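Exopolygalacturonase (Yersinia enterocolitica, PDB 2UVF) probably hydrolyses pectic polygalacturonate from chain ends, releasing digalacturonic acid, as an exo-acting glycoside hydrolase of family 28. Local coordinates at residues A[86-91]-A[114-119]; A[580-585]-A[589-594]. All blocks are in the same frame, centred on the assembly; numbering follows the deposited sequence.

Contact 1 (A[86-91]-A[114-119])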
ATOM      1  N   ASP A  86      -6.346  -7.655  18.227  1.00 35.34           N
ATOM      2  CA  ASP A  86      -6.409  -6.579  19.244  1.00 35.58           C
ATOM      3  C   ASP A  86      -5.033  -6.332  19.882  1.00 35.20           C
ATOM      4  O   ASP A  86      -4.668  -5.200  20.181  1.00 35.40           O
ATOM      5  CB  ASP A  86      -7.445  -6.871  20.360  1.00 35.78           C
ATOM      6  CG  ASP A  86      -8.895  -6.840  19.873  1.00 36.59           C
ATOM      7  OD1 ASP A  86      -9.197  -6.167  18.870  1.00 35.80           O
ATOM      8  OD2 ASP A  86      -9.747  -7.493  20.519  1.00 36.81           O
ATOM      9  N   ASN A  87      -4.281  -7.410  20.077  1.00 34.75           N
ATOM     10  CA  ASN A  87      -2.932  -7.375  20.658  1.00 34.80           C
ATOM     11  C   ASN A  87      -1.841  -6.890  19.663  1.00 33.79           C
ATOM     12  O   ASN A  87      -1.034  -6.006  19.997  1.00 33.32           O
ATOM     13  CB  ASN A  87      -2.624  -8.786  21.215  1.00 35.33           C
ATOM     14  CG  ASN A  87      -1.302  -8.880  21.982  1.00 38.53           C
ATOM     15  OD1 ASN A  87      -0.546  -7.911  22.114  1.00 41.58           O
ATOM     16  ND2 ASN A  87      -1.017 -10.087  22.500  1.00 41.98           N
ATOM     17  N   PHE A  88      -1.843  -7.448  18.449  1.00 32.64           N
ATOM     18  CA  PHE A  88      -0.756  -7.232  17.480  1.00 32.18           C
ATOM     19  C   PHE A  88      -0.991  -6.281  16.282  1.00 31.16           C
ATOM     20  O   PHE A  88      -0.032  -5.778  15.733  1.00 31.17           O
ATOM     21  CB  PHE A  88      -0.216  -8.585  16.985  1.00 32.91           C
ATOM     22  CG  PHE A  88       0.223  -9.515  18.108  1.00 34.33           C
ATOM     23  CD1 PHE A  88       1.374  -9.240  18.858  1.00 34.95           C
ATOM     24  CD2 PHE A  88      -0.524 -10.648  18.416  1.00 34.15           C
ATOM     25  CE1 PHE A  88       1.779 -10.091  19.899  1.00 36.20           C
ATOM     26  CE2 PHE A  88      -0.132 -11.504  19.443  1.00 35.78           C
ATOM     27  CZ  PHE A  88       1.018 -11.235  20.185  1.00 34.64           C
ATOM     28  N   SER A  89      -2.236  -6.030  15.877  1.00 30.08           N
ATOM     29  CA  SER A  89      -2.500  -5.163  14.718  1.00 28.62           C
ATOM     30  C   SER A  89      -2.700  -3.709  15.152  1.00 28.68           C
ATOM     31  O   SER A  89      -3.523  -3.461  16.043  1.00 28.06           O
ATOM     32  CB  SER A  89      -3.736  -5.662  13.973  1.00 28.77           C
ATOM     33  OG  SER A  89      -4.304  -4.655  13.144  1.00 27.54           O
ATOM     34  N   PRO A  90      -1.942  -2.754  14.545  1.00 27.74           N
ATOM     35  CA  PRO A  90      -2.208  -1.332  14.735  1.00 27.86           C
ATOM     36  C   PRO A  90      -3.503  -0.841  14.067  1.00 27.52           C
ATOM     37  O   PRO A  90      -4.056   0.177  14.498  1.00 28.16           O
ATOM     38  CB  PRO A  90      -0.992  -0.646  14.074  1.00 27.77           C
ATOM     39  CG  PRO A  90      -0.566  -1.593  13.026  1.00 28.27           C
ATOM     40  CD  PRO A  90      -0.765  -2.959  13.678  1.00 28.01           C
ATOM     41  N   ALA A  91      -3.949  -1.537  13.018  1.00 26.74           N
ATOM     42  CA  ALA A  91      -5.194  -1.216  12.325  1.00 26.43           C
ATOM     43  C   ALA A  91      -6.452  -1.550  13.129  1.00 26.34           C
ATOM     44  O   ALA A  91      -7.446  -0.831  13.040  1.00 27.39           O
ATOM     45  CB  ALA A  91      -5.250  -1.930  10.997  1.00 26.01           C
ATOM     46  N   ASN A 114      -5.652 -13.015   9.787  1.00 33.59           N
ATOM     47  CA  ASN A 114      -4.287 -13.124  10.295  1.00 34.29           C
ATOM     48  C   ASN A 114      -4.273 -13.410  11.788  1.00 35.18           C
ATOM     49  O   ASN A 114      -5.182 -12.999  12.508  1.00 36.30           O
ATOM     50  CB  ASN A 114      -3.456 -11.863   9.970  1.00 33.20           C
ATOM     51  CG  ASN A 114      -3.837 -10.664  10.827  1.00 33.01           C
ATOM     52  OD1 ASN A 114      -4.761  -9.917  10.481  1.00 32.22           O
ATOM     53  ND2 ASN A 114      -3.112 -10.460  11.943  1.00 26.02           N
ATOM     54  N   PHE A 115      -3.239 -14.115  12.237  1.00 36.34           N
ATOM     55  CA  PHE A 115      -3.041 -14.447  13.649  1.00 37.30           C
ATOM     56  C   PHE A 115      -1.533 -14.566  13.897  1.00 37.81           C
ATOM     57  O   PHE A 115      -0.861 -15.360  13.252  1.00 37.35           O
ATOM     58  CB  PHE A 115      -3.771 -15.767  13.981  1.00 37.39           C
ATOM     59  CG  PHE A 115      -3.645 -16.224  15.423  1.00 36.84           C
ATOM     60  CD1 PHE A 115      -4.664 -15.980  16.335  1.00 36.27           C
ATOM     61  CD2 PHE A 115      -2.538 -16.949  15.854  1.00 36.82           C
ATOM     62  CE1 PHE A 115      -4.562 -16.410  17.663  1.00 36.70           C
ATOM     63  CE2 PHE A 115      -2.434 -17.385  17.178  1.00 35.41           C
ATOM     64  CZ  PHE A 115      -3.445 -17.107  18.080  1.00 35.61           C
ATOM     65  N   THR A 116      -1.012 -13.764  14.825  1.00 39.14           N
ATOM     66  CA  THR A 116       0.423 -13.778  15.171  1.00 40.33           C
ATOM     67  C   THR A 116       0.772 -14.686  16.376  1.00 41.45           C
ATOM     68  O   THR A 116       0.400 -14.395  17.521  1.00 41.95           O
ATOM     69  CB  THR A 116       0.952 -12.346  15.429  1.00 39.73           C
ATOM     70  OG1 THR A 116       0.593 -11.514  14.333  1.00 39.64           O
ATOM     71  CG2 THR A 116       2.452 -12.331  15.575  1.00 39.75           C
ATOM     72  N   VAL A 117       1.507 -15.769  16.114  1.00 42.60           N
ATOM     73  CA  VAL A 117       1.914 -16.697  17.176  1.00 43.35           C
ATOM     74  C   VAL A 117       3.272 -16.331  17.782  1.00 44.62           C
ATOM     75  O   VAL A 117       4.303 -16.513  17.125  1.00 45.34           O
ATOM     76  CB  VAL A 117       1.994 -18.155  16.670  1.00 43.48           C
ATOM     77  CG1 VAL A 117       2.151 -19.111  17.850  1.00 42.45           C
ATOM     78  CG2 VAL A 117       0.769 -18.536  15.823  1.00 42.47           C
ATOM     79  N   ILE A 118       3.278 -15.856  19.034  1.00 45.47           N
ATOM     80  CA  ILE A 118       4.528 -15.498  19.729  1.00 46.18           C
ATOM     81  C   ILE A 118       4.939 -16.486  20.847  1.00 47.30           C
ATOM     82  O   ILE A 118       4.266 -17.501  21.077  1.00 47.69           O
ATOM     83  CB  ILE A 118       4.521 -14.020  20.269  1.00 46.09           C
ATOM     84  CG1 ILE A 118       3.658 -13.882  21.527  1.00 45.79           C
ATOM     85  CG2 ILE A 118       4.098 -13.032  19.161  1.00 45.50           C
ATOM     86  CD1 ILE A 118       4.088 -12.767  22.465  1.00 45.35           C
ATOM     87  N   GLY A 119       6.050 -16.181  21.524  1.00 48.15           N
ATOM     88  CA  GLY A 119       6.511 -16.956  22.678  1.00 49.43           C
ATOM     89  C   GLY A 119       6.984 -18.357  22.326  1.00 50.04           C
ATOM     90  O   GLY A 119       6.808 -19.291  23.107  1.00 49.98           O
TER

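Contact 2 (A[580-585]-A[589-594]). With SO4 (sulfate ion), chain F.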
ATOM      1  N   VAL A 580     -27.378  -3.062  -6.113  1.00 38.70           N
ATOM      2  CA  VAL A 580     -26.743  -1.830  -5.676  1.00 37.52           C
ATOM      3  C   VAL A 580     -27.870  -0.947  -5.126  1.00 37.32           C
ATOM      4  O   VAL A 580     -28.725  -0.484  -5.883  1.00 36.68           O
ATOM      5  CB  VAL A 580     -26.000  -1.113  -6.838  1.00 37.64           C
ATOM      6  CG1 VAL A 580     -25.230   0.119  -6.318  1.00 36.61           C
ATOM      7  CG2 VAL A 580     -25.073  -2.063  -7.571  1.00 36.01           C
ATOM      8  N   THR A 581     -27.874  -0.727  -3.810  1.00 36.70           N
ATOM      9  CA  THR A 581     -28.938   0.039  -3.161  1.00 36.55           C
ATOM     10  C   THR A 581     -28.474   1.421  -2.708  1.00 36.35           C
ATOM     11  O   THR A 581     -27.625   1.543  -1.809  1.00 37.35           O
ATOM     12  CB  THR A 581     -29.572  -0.755  -1.949  1.00 36.38           C
ATOM     13  OG1 THR A 581     -29.953  -2.064  -2.379  1.00 35.11           O
ATOM     14  CG2 THR A 581     -30.813  -0.038  -1.384  1.00 37.65           C
ATOM     15  N   PHE A 582     -29.055   2.454  -3.312  1.00 35.36           N
ATOM     16  CA  PHE A 582     -28.808   3.845  -2.925  1.00 34.89           C
ATOM     17  C   PHE A 582     -29.922   4.311  -1.997  1.00 34.83           C
ATOM     18  O   PHE A 582     -31.096   4.288  -2.373  1.00 34.74           O
ATOM     19  CB  PHE A 582     -28.778   4.784  -4.145  1.00 34.69           C
ATOM     20  CG  PHE A 582     -27.749   4.423  -5.200  1.00 34.95           C
ATOM     21  CD1 PHE A 582     -27.992   3.397  -6.116  1.00 33.31           C
ATOM     22  CD2 PHE A 582     -26.565   5.162  -5.316  1.00 33.60           C
ATOM     23  CE1 PHE A 582     -27.031   3.072  -7.100  1.00 34.18           C
ATOM     24  CE2 PHE A 582     -25.614   4.871  -6.296  1.00 32.59           C
ATOM     25  CZ  PHE A 582     -25.839   3.825  -7.188  1.00 35.03           C
ATOM     26  N   THR A 583     -29.557   4.687  -0.778  1.00 34.82           N
ATOM     27  CA  THR A 583     -30.462   5.376   0.154  1.00 34.69           C
ATOM     28  C   THR A 583     -29.885   6.764   0.375  1.00 34.61           C
ATOM     29  O   THR A 583     -28.703   6.951   0.174  1.00 35.34           O
ATOM     30  CB  THR A 583     -30.591   4.605   1.494  1.00 34.95           C
ATOM     31  OG1 THR A 583     -29.287   4.200   1.946  1.00 33.82           O
ATOM     32  CG2 THR A 583     -31.472   3.345   1.303  1.00 34.24           C
ATOM     33  N   GLU A 584     -30.710   7.736   0.764  1.00 34.80           N
ATOM     34  CA  GLU A 584     -30.282   9.148   0.911  1.00 34.93           C
ATOM     35  C   GLU A 584     -29.384   9.686  -0.221  1.00 35.60           C
ATOM     36  O   GLU A 584     -28.451  10.454   0.022  1.00 35.45           O
ATOM     37  CB  GLU A 584     -29.612   9.416   2.272  1.00 34.14           C
ATOM     38  CG  GLU A 584     -30.393   8.939   3.475  1.00 33.38           C
ATOM     39  CD  GLU A 584     -31.588   9.803   3.784  1.00 30.05           C
ATOM     40  OE1 GLU A 584     -31.714  10.897   3.211  1.00 30.03           O
ATOM     41  OE2 GLU A 584     -32.388   9.400   4.635  1.00 28.86           O
ATOM     42  N   LEU A 585     -29.688   9.299  -1.453  1.00 36.26           N
ATOM     43  CA  LEU A 585     -28.958   9.768  -2.627  1.00 36.43           C
ATOM     44  C   LEU A 585     -28.942  11.296  -2.683  1.00 37.46           C
ATOM     45  O   LEU A 585     -29.954  11.928  -2.400  1.00 37.39           O
ATOM     46  CB  LEU A 585     -29.604   9.186  -3.890  1.00 36.70           C
ATOM     47  CG  LEU A 585     -29.117   9.611  -5.266  1.00 35.40           C
ATOM     48  CD1 LEU A 585     -27.809   8.935  -5.626  1.00 31.03           C
ATOM     49  CD2 LEU A 585     -30.186   9.271  -6.252  1.00 36.40           C
ATOM     50  N   THR A 589     -31.930  10.617  -9.301  1.00 42.65           N
ATOM     51  CA  THR A 589     -31.815   9.222  -9.776  1.00 42.34           C
ATOM     52  C   THR A 589     -30.376   8.725  -9.700  1.00 41.79           C
ATOM     53  O   THR A 589     -29.450   9.439 -10.102  1.00 41.36           O
ATOM     54  CB  THR A 589     -32.316   9.004 -11.250  1.00 42.69           C
ATOM     55  OG1 THR A 589     -31.609   9.867 -12.154  1.00 42.12           O
ATOM     56  CG2 THR A 589     -33.787   9.240 -11.368  1.00 42.23           C
ATOM     57  N   PRO A 590     -30.183   7.489  -9.201  1.00 41.66           N
ATOM     58  CA  PRO A 590     -28.817   7.005  -9.040  1.00 41.74           C
ATOM     59  C   PRO A 590     -28.088   6.725 -10.359  1.00 41.70           C
ATOM     60  O   PRO A 590     -26.914   7.065 -10.491  1.00 41.16           O
ATOM     61  CB  PRO A 590     -28.999   5.732  -8.221  1.00 41.88           C
ATOM     62  CG  PRO A 590     -30.366   5.263  -8.513  1.00 41.21           C
ATOM     63  CD  PRO A 590     -31.178   6.498  -8.748  1.00 41.51           C
ATOM     64  N   TRP A 591     -28.798   6.159 -11.333  1.00 42.34           N
ATOM     65  CA  TRP A 591     -28.188   5.618 -12.554  1.00 42.80           C
ATOM     66  C   TRP A 591     -28.147   6.553 -13.772  1.00 43.89           C
ATOM     67  O   TRP A 591     -29.186   7.022 -14.244  1.00 43.91           O
ATOM     68  CB  TRP A 591     -28.880   4.315 -12.918  1.00 42.20           C
ATOM     69  CG  TRP A 591     -28.643   3.237 -11.897  1.00 42.16           C
ATOM     70  CD1 TRP A 591     -29.576   2.660 -11.076  1.00 40.87           C
ATOM     71  CD2 TRP A 591     -27.391   2.622 -11.578  1.00 40.52           C
ATOM     72  NE1 TRP A 591     -28.982   1.715 -10.279  1.00 40.44           N
ATOM     73  CE2 TRP A 591     -27.641   1.674 -10.563  1.00 40.81           C
ATOM     74  CE3 TRP A 591     -26.081   2.772 -12.056  1.00 41.07           C
ATOM     75  CZ2 TRP A 591     -26.628   0.879 -10.019  1.00 40.62           C
ATOM     76  CZ3 TRP A 591     -25.076   1.982 -11.507  1.00 40.77           C
ATOM     77  CH2 TRP A 591     -25.357   1.050 -10.501  1.00 40.80           C
ATOM     78  N   HIS A 592     -26.935   6.799 -14.273  1.00 44.99           N
ATOM     79  CA  HIS A 592     -26.696   7.668 -15.436  1.00 46.16           C
ATOM     80  C   HIS A 592     -25.754   7.006 -16.438  1.00 46.82           C
ATOM     81  O   HIS A 592     -24.548   6.898 -16.194  1.00 46.67           O
ATOM     82  CB  HIS A 592     -26.130   9.027 -15.001  1.00 46.16           C
ATOM     83  CG  HIS A 592     -27.098   9.863 -14.234  1.00 47.46           C
ATOM     84  ND1 HIS A 592     -27.308   9.707 -12.879  1.00 48.29           N
ATOM     85  CD2 HIS A 592     -27.914  10.871 -14.629  1.00 48.51           C
ATOM     86  CE1 HIS A 592     -28.214  10.582 -12.475  1.00 48.18           C
ATOM     87  NE2 HIS A 592     -28.597  11.298 -13.517  1.00 47.45           N
ATOM     88  N   PHE A 593     -26.314   6.579 -17.572  1.00 48.23           N
ATOM     89  CA  PHE A 593     -25.577   5.809 -18.583  1.00 49.48           C
ATOM     90  C   PHE A 593     -25.558   6.423 -19.983  1.00 50.61           C
ATOM     91  O   PHE A 593     -26.616   6.599 -20.600  1.00 50.95           O
ATOM     92  CB  PHE A 593     -26.175   4.411 -18.715  1.00 49.14           C
ATOM     93  CG  PHE A 593     -25.919   3.524 -17.551  1.00 48.60           C
ATOM     94  CD1 PHE A 593     -26.955   3.181 -16.691  1.00 48.32           C
ATOM     95  CD2 PHE A 593     -24.648   3.007 -17.322  1.00 47.67           C
ATOM     96  CE1 PHE A 593     -26.729   2.338 -15.612  1.00 48.61           C
ATOM     97  CE2 PHE A 593     -24.412   2.171 -16.250  1.00 47.97           C
ATOM     98  CZ  PHE A 593     -25.458   1.833 -15.388  1.00 48.78           C
ATOM     99  N   SER A 594     -24.364   6.711 -20.499  1.00 51.85           N
ATOM    100  CA  SER A 594     -24.211   7.007 -21.926  1.00 52.82           C
ATOM    101  C   SER A 594     -23.095   6.176 -22.545  1.00 53.47           C
ATOM    102  O   SER A 594     -22.098   5.881 -21.881  1.00 53.26           O
ATOM    103  CB  SER A 594     -24.009   8.511 -22.200  1.00 53.17           C
ATOM    104  OG  SER A 594     -22.729   8.988 -21.798  1.00 54.07           O
TER
HETATM  105  S   SO4 F1609     -29.327  13.912 -10.922  1.00 54.32           S
HETATM  106  O1  SO4 F1609     -29.908  12.578 -10.803  1.00 53.27           O
HETATM  107  O2  SO4 F1609     -29.376  14.624  -9.648  1.00 53.82           O
HETATM  108  O3  SO4 F1609     -27.926  13.817 -11.334  1.00 55.60           O
HETATM  109  O4  SO4 F1609     -30.074  14.661 -11.940  1.00 55.91           O

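Contact 1 (A[86-91]-A[114-119])
Phe88, at the end of helix 81-88, lays its ring against Thr116 and Ile118, and this one aromatic group makes every close approach of 86-91 to 114-119. The side chains meet mainly through carbon atoms. On Thr116 the ring atom CD2 of Phe88 lies 3.7 Å from CB, while CG2 of the threonine stands over one face of the ring. With CG2 of Thr116 anti to its backbone N, the hydroxyl OG1 is left beside that N, where it approaches CB of Phe88 at 4.0 Å. Farther out, the ring tip meets the branched methyl of Ile118: CZ of Phe88 is 3.7 Å and CE1 3.8 Å from Ile118 CG2, an oblique approach. The ring also runs past the main chain, its atom CE2 in Phe88 coming within 3.5 Å of the backbone carbonyl oxygen Thr116 O. A further layer comes from the same helix, where the side-chain amide carbon CG of Asn87 sits 3.7 Å above the centre of the Phe88 ring.

Polar bonds lie beside the ring contact. Thr116 N is hydrogen-bonded to Asn84 OD1, a second tie between strand 114-117 and helix 81-88. At the helix's end, Ser89 OG accepts a hydrogen bond from Lys92 N and so caps the start of helix 92-100.

Both segments belong to the fibronectin type III domain, in which 114-117 is an outermost strand of a three-stranded antiparallel sheet, paired with 53-58 through Phe115 and Leu55 and through Val117 and Ile53. The helix thus lies against residues of a sheet-edge strand. Since the meeting groups are one partly exposed ring, a threonine and a solvent-exposed isoleucine, the contact probably rests chiefly on dispersion and on partial shielding of a small, mostly apolar patch at the surface.

Contact 2 (A[580-585]-A[589-594])
Phe582 and Trp591 meet as a T-shaped pair, the edge of the phenylalanine directed at the indole face, with planes at 86° and the ring centroid of Phe582 5.4 Å from that of the six-membered ring of Trp591. The closest atoms are Phe582 CE1 and Trp591 CZ2, 3.7 Å apart. One face of Phe582 is taken by a CH-pi contact: Pro590 CB lies 3.4 Å from the ring centroid, 15° off the normal.

Aliphatic contacts extend the patch at both ends. Val580 CB touches the indole rim at CZ2 of Trp591 (3.8 Å), and Leu585, with CG anti to its backbone N, lays CD2 against the Thr589-Pro590 peptide, 3.4 Å from Pro590 N. These residues lie near the C-terminal end of the right-handed parallel beta-helix of the family 28 fold, where strand 576-583 pairs with 551-562 and strand 593-594 with 568-573. Phe577 adds another ring to Trp591, and Thr567 OG1 is hydrogen-bonded to Pro590 O.

A sulfate, probably from the crystallisation liquor, is bound beside Thr589. Its O1 receives a nearly straight hydrogen bond from Thr589 N (3.2 Å, 166°) and a weak one from Thr589 OG1, and lies at the edge of the His592 imidazole; Asp588 N also bonds to the ion.

Overall arrangement
From the N terminus, the chain first builds the fibronectin type III domain. Contact 1 closes a loop there, bringing strand 114-117 back to the end of helix 81-88 after an excursion of 22 residues that includes helix 92-100. The chain then enters the long parallel beta-helix, which carries the digalacturonic acid pocket, and follows its coils to the last ones. Contact 2 closes a much shorter loop, with three residues between 580-585 and 589-594, joining strand 576-583 to the segment leading into 593-594. The two loops follow in series, neither nested nor crossing. The centres of contact 1 and contact 2 are about 40 Å apart, and the nearest atoms of contact 1 and contact 2 about 25 Å.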